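Local structure of cytochrome c (Shewanella violacea, 6A3L) at residues L55-F60 and S80-K85. The protein binds heme c covalently and probably serves in electron transfer, as a cytochrome c' with its heme inside a helical bundle. Residues are numbered along the deposited sequence; the frame is centred on the assembly and turned at random.
Sequences LPLEGF and SDFDAK. With HEC (heme c), chain C.
Asp83 OD1 forms a salt bridge with Lys79, one helical turn earlier, and also meets a methyl group across the contact: Leu57 CD1 lies 3.4 Å from Asp83 OD1. That methyl is shared. Its other neighbour is Phe82, whose CE2 is 3.7 Å from Leu57 CD1. Leu57 gets there with CG opposite its own backbone N (chi1 -170°), which carries the branch across to helix 79-99. Asp83 OD1 also sits in the plane of the Phe82 ring, at its edge.

The two phenylalanines form a T-shaped pair. Phe82 points its CE2 and CZ edge at the face of Phe60. The ring centroids are 4.9 Å apart and the planes meet at 68°. Phe82 CZ stands 3.7 Å above the plane of Phe60, over its centre. Both rings also line the heme pocket. Phe60 CZ is 3.5 Å from the heme methyl CMD. Phe82 turns one face to the heme substituent ending in CBC, and its CE1 is 3.5 Å from heme CAC. With an alanine at Phe60, the Phe82 edge would probably lose its aromatic partner and a gap would be likely to open beside the heme methyl.

The loop after helix 39-53 is thus joined to helix 79-99 at the heme. Phe60 also packs on Arg13 and Phe17 of helix 6-31, while Phe82 touches Cys122 of helix 105-126, which binds the heme covalently. No hydrogen bond links the two segments. Their contact rests on ring and methyl packing, and the Asp83 carboxylate, set against Leu57, has its charge partner in Lys79.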
ATOM      1  N   LEU A  55       5.389   1.221  -4.888  1.00 38.89           N
ATOM      2  CA  LEU A  55       4.216   1.124  -5.775  1.00 41.26           C
ATOM      3  C   LEU A  55       4.012   2.264  -6.771  1.00 41.85           C
ATOM      4  O   LEU A  55       3.703   1.991  -7.938  1.00 40.88           O
ATOM      5  CB  LEU A  55       2.926   0.985  -4.962  1.00 37.64           C
ATOM      6  CG  LEU A  55       3.007  -0.064  -3.874  1.00 35.54           C
ATOM      7  CD1 LEU A  55       1.684  -0.237  -3.114  1.00 37.68           C
ATOM      8  CD2 LEU A  55       3.481  -1.346  -4.505  1.00 36.97           C
ATOM      9  N   PRO A  56       4.119   3.538  -6.366  1.00 42.74           N
ATOM     10  CA  PRO A  56       3.592   4.613  -7.230  1.00 42.32           C
ATOM     11  C   PRO A  56       4.308   4.772  -8.560  1.00 41.66           C
ATOM     12  O   PRO A  56       3.695   5.283  -9.508  1.00 42.32           O
ATOM     13  CB  PRO A  56       3.734   5.874  -6.368  1.00 40.47           C
ATOM     14  CG  PRO A  56       4.738   5.546  -5.344  1.00 43.82           C
ATOM     15  CD  PRO A  56       4.646   4.070  -5.099  1.00 42.37           C
ATOM     16  N   LEU A  57       5.579   4.384  -8.677  1.00 41.88           N
ATOM     17  CA  LEU A  57       6.282   4.676  -9.924  1.00 43.83           C
ATOM     18  C   LEU A  57       5.542   4.079 -11.120  1.00 42.28           C
ATOM     19  O   LEU A  57       5.388   4.745 -12.154  1.00 41.53           O
ATOM     20  CB  LEU A  57       7.728   4.175  -9.882  1.00 41.84           C
ATOM     21  CG  LEU A  57       8.560   4.694 -11.081  1.00 42.69           C
ATOM     22  CD1 LEU A  57       8.559   6.224 -11.148  1.00 39.00           C
ATOM     23  CD2 LEU A  57       9.978   4.162 -11.060  1.00 44.82           C
ATOM     24  N   GLU A  58       5.044   2.848 -10.976  1.00 39.06           N
ATOM     25  CA  GLU A  58       4.269   2.187 -12.033  1.00 43.41           C
ATOM     26  C   GLU A  58       3.106   3.042 -12.523  1.00 41.00           C
ATOM     27  O   GLU A  58       2.737   2.979 -13.704  1.00 40.81           O
ATOM     28  CB  GLU A  58       3.757   0.836 -11.522  1.00 44.28           C
ATOM     29  CG  GLU A  58       2.858   0.079 -12.490  1.00 44.93           C
ATOM     30  CD  GLU A  58       2.508  -1.291 -11.977  1.00 44.80           C
ATOM     31  OE1 GLU A  58       3.147  -1.716 -11.000  1.00 45.42           O
ATOM     32  OE2 GLU A  58       1.598  -1.946 -12.537  1.00 51.57           O
ATOM     33  N   GLY A  59       2.524   3.852 -11.635  1.00 39.56           N
ATOM     34  CA  GLY A  59       1.421   4.723 -11.997  1.00 41.35           C
ATOM     35  C   GLY A  59       1.756   5.815 -12.992  1.00 42.85           C
ATOM     36  O   GLY A  59       0.848   6.382 -13.599  1.00 44.55           O
ATOM     37  N   PHE A  60       3.026   6.165 -13.146  1.00 42.31           N
ATOM     38  CA  PHE A  60       3.373   7.301 -13.995  1.00 43.60           C
ATOM     39  C   PHE A  60       3.601   6.852 -15.436  1.00 45.52           C
ATOM     40  O   PHE A  60       4.646   7.070 -16.047  1.00 47.59           O
ATOM     41  CB  PHE A  60       4.566   8.049 -13.409  1.00 43.48           C
ATOM     42  CG  PHE A  60       4.228   8.743 -12.126  1.00 40.71           C
ATOM     43  CD1 PHE A  60       3.583   9.964 -12.147  1.00 40.24           C
ATOM     44  CD2 PHE A  60       4.465   8.130 -10.911  1.00 38.60           C
ATOM     45  CE1 PHE A  60       3.234  10.588 -10.970  1.00 42.81           C
ATOM     46  CE2 PHE A  60       4.124   8.741  -9.739  1.00 37.60           C
ATOM     47  CZ  PHE A  60       3.501   9.967  -9.758  1.00 40.63           C
ATOM     48  N   SER A  80      13.978  10.231 -16.439  1.00 53.27           N
ATOM     49  CA  SER A  80      15.183   9.630 -15.875  1.00 55.51           C
ATOM     50  C   SER A  80      15.447  10.139 -14.455  1.00 51.59           C
ATOM     51  O   SER A  80      15.690   9.350 -13.536  1.00 49.25           O
ATOM     52  CB  SER A  80      16.368   9.923 -16.800  1.00 52.67           C
ATOM     53  OG  SER A  80      17.514   9.229 -16.380  1.00 56.69           O
ATOM     54  N   ASP A  81      15.389  11.463 -14.259  1.00 51.98           N
ATOM     55  CA  ASP A  81      15.630  12.056 -12.943  1.00 50.93           C
ATOM     56  C   ASP A  81      14.502  11.753 -11.959  1.00 49.80           C
ATOM     57  O   ASP A  81      14.748  11.565 -10.756  1.00 49.68           O
ATOM     58  CB  ASP A  81      15.814  13.572 -13.079  1.00 53.85           C
ATOM     59  CG  ASP A  81      15.887  14.275 -11.736  1.00 51.94           C
ATOM     60  OD1 ASP A  81      14.955  15.045 -11.407  1.00 52.24           O
ATOM     61  OD2 ASP A  81      16.870  14.052 -11.008  1.00 53.48           O
ATOM     62  N   PHE A  82      13.257  11.741 -12.437  1.00 48.37           N
ATOM     63  CA  PHE A  82      12.132  11.449 -11.556  1.00 48.37           C
ATOM     64  C   PHE A  82      12.250  10.041 -10.989  1.00 45.45           C
ATOM     65  O   PHE A  82      12.095   9.830  -9.782  1.00 44.67           O
ATOM     66  CB  PHE A  82      10.818  11.637 -12.319  1.00 47.05           C
ATOM     67  CG  PHE A  82       9.581  11.353 -11.513  1.00 46.93           C
ATOM     68  CD1 PHE A  82       9.027  12.325 -10.703  1.00 46.00           C
ATOM     69  CD2 PHE A  82       8.942  10.121 -11.604  1.00 42.75           C
ATOM     70  CE1 PHE A  82       7.867  12.074  -9.976  1.00 46.37           C
ATOM     71  CE2 PHE A  82       7.786   9.857 -10.873  1.00 43.88           C
ATOM     72  CZ  PHE A  82       7.243  10.830 -10.064  1.00 43.63           C
ATOM     73  N   ASP A  83      12.570   9.067 -11.848  1.00 46.86           N
ATOM     74  CA  ASP A  83      12.735   7.697 -11.371  1.00 45.29           C
ATOM     75  C   ASP A  83      13.836   7.629 -10.330  1.00 47.13           C
ATOM     76  O   ASP A  83      13.708   6.927  -9.319  1.00 47.80           O
ATOM     77  CB  ASP A  83      13.049   6.749 -12.534  1.00 46.83           C
ATOM     78  CG  ASP A  83      11.883   6.600 -13.528  1.00 42.49           C
ATOM     79  OD1 ASP A  83      10.847   7.290 -13.372  1.00 39.92           O
ATOM     80  OD2 ASP A  83      12.019   5.766 -14.446  1.00 38.52           O
ATOM     81  N   ALA A  84      14.925   8.364 -10.559  1.00 46.12           N
ATOM     82  CA  ALA A  84      16.026   8.394  -9.602  1.00 46.31           C
ATOM     83  C   ALA A  84      15.559   8.875  -8.233  1.00 43.16           C
ATOM     84  O   ALA A  84      15.880   8.264  -7.207  1.00 43.84           O
ATOM     85  CB  ALA A  84      17.141   9.287 -10.137  1.00 43.38           C
ATOM     86  N   LYS A  85      14.780   9.958  -8.199  1.00 44.75           N
ATOM     87  CA  LYS A  85      14.266  10.453  -6.921  1.00 46.19           C
ATOM     88  C   LYS A  85      13.399   9.398  -6.242  1.00 46.49           C
ATOM     89  O   LYS A  85      13.470   9.215  -5.022  1.00 48.31           O
ATOM     90  CB  LYS A  85      13.479  11.750  -7.131  1.00 46.19           C
ATOM     91  CG  LYS A  85      14.342  12.915  -7.646  1.00 47.00           C
ATOM     92  CD  LYS A  85      13.527  14.191  -7.836  1.00 48.16           C
ATOM     93  CE  LYS A  85      14.410  15.351  -8.248  1.00 50.49           C
ATOM     94  NZ  LYS A  85      15.467  15.619  -7.240  1.00 53.00           N
TER
HETATM   95 FE   HEC C 201       4.335  12.418  -3.112  1.00 48.79          FE
HETATM   96  CHA HEC C 201       1.248  13.150  -4.526  1.00 43.05           C
HETATM   97  CHB HEC C 201       2.867  12.129  -0.047  1.00 44.14           C
HETATM   98  CHC HEC C 201       7.239  11.008  -1.791  1.00 47.49           C
HETATM   99  CHD HEC C 201       5.761  12.537  -6.180  1.00 41.81           C
HETATM  100  NA  HEC C 201       2.420  12.592  -2.441  1.00 44.83           N
HETATM  101  C1A HEC C 201       1.304  12.936  -3.174  1.00 41.71           C
HETATM  102  C2A HEC C 201       0.210  13.049  -2.254  1.00 41.42           C
HETATM  103  C3A HEC C 201       0.645  12.762  -1.023  1.00 42.27           C
HETATM  104  C4A HEC C 201       2.051  12.464  -1.110  1.00 43.05           C
HETATM  105  CMA HEC C 201      -0.199  12.763   0.278  1.00 42.99           C
HETATM  106  CAA HEC C 201      -1.228  13.403  -2.650  1.00 35.62           C
HETATM  107  CBA HEC C 201      -1.849  12.083  -3.141  1.00 40.66           C
HETATM  108  CGA HEC C 201      -3.333  12.300  -3.270  1.00 39.73           C
HETATM  109  O1A HEC C 201      -4.010  12.130  -2.230  1.00 41.41           O
HETATM  110  O2A HEC C 201      -3.831  12.654  -4.371  1.00 38.30           O
HETATM  111  NB  HEC C 201       4.948  11.631  -1.249  1.00 46.69           N
HETATM  112  C1B HEC C 201       4.184  11.729  -0.102  1.00 44.73           C
HETATM  113  C2B HEC C 201       5.009  11.344   1.024  1.00 43.63           C
HETATM  114  C3B HEC C 201       6.240  11.044   0.566  1.00 43.24           C
HETATM  115  C4B HEC C 201       6.215  11.210  -0.882  1.00 46.21           C
HETATM  116  CMB HEC C 201       4.485  11.338   2.481  1.00 44.20           C
HETATM  117  CAB HEC C 201       7.465  10.560   1.389  1.00 45.11           C
HETATM  118  CBB HEC C 201       7.307   9.730   2.436  1.00 42.88           C
HETATM  119  NC  HEC C 201       6.132  11.848  -3.854  1.00 41.72           N
HETATM  120  C1C HEC C 201       7.214  11.352  -3.140  1.00 46.21           C
HETATM  121  C2C HEC C 201       8.334  11.246  -4.058  1.00 44.42           C
HETATM  122  C3C HEC C 201       7.950  11.693  -5.267  1.00 42.71           C
HETATM  123  C4C HEC C 201       6.546  12.058  -5.158  1.00 43.01           C
HETATM  124  CMC HEC C 201       9.735  10.754  -3.633  1.00 48.11           C
HETATM  125  CAC HEC C 201       8.781  11.781  -6.580  1.00 42.98           C
HETATM  126  CBC HEC C 201       9.718  10.873  -6.886  1.00 41.23           C
HETATM  127  ND  HEC C 201       3.612  12.768  -4.993  1.00 43.27           N
HETATM  128  C1D HEC C 201       4.409  12.783  -6.125  1.00 42.87           C
HETATM  129  C2D HEC C 201       3.577  13.115  -7.250  1.00 44.94           C
HETATM  130  C3D HEC C 201       2.322  13.290  -6.804  1.00 44.75           C
HETATM  131  C4D HEC C 201       2.325  13.081  -5.373  1.00 43.02           C
HETATM  132  CMD HEC C 201       4.087  13.241  -8.705  1.00 45.23           C
HETATM  133  CAD HEC C 201       1.082  13.642  -7.660  1.00 48.22           C
HETATM  134  CBD HEC C 201       0.176  12.420  -7.874  1.00 46.59           C
HETATM  135  CGD HEC C 201      -1.027  12.817  -8.700  1.00 45.38           C
HETATM  136  O1D HEC C 201      -1.872  13.601  -8.209  1.00 45.90           O
HETATM  137  O2D HEC C 201      -1.147  12.362  -9.859  1.00 48.00           O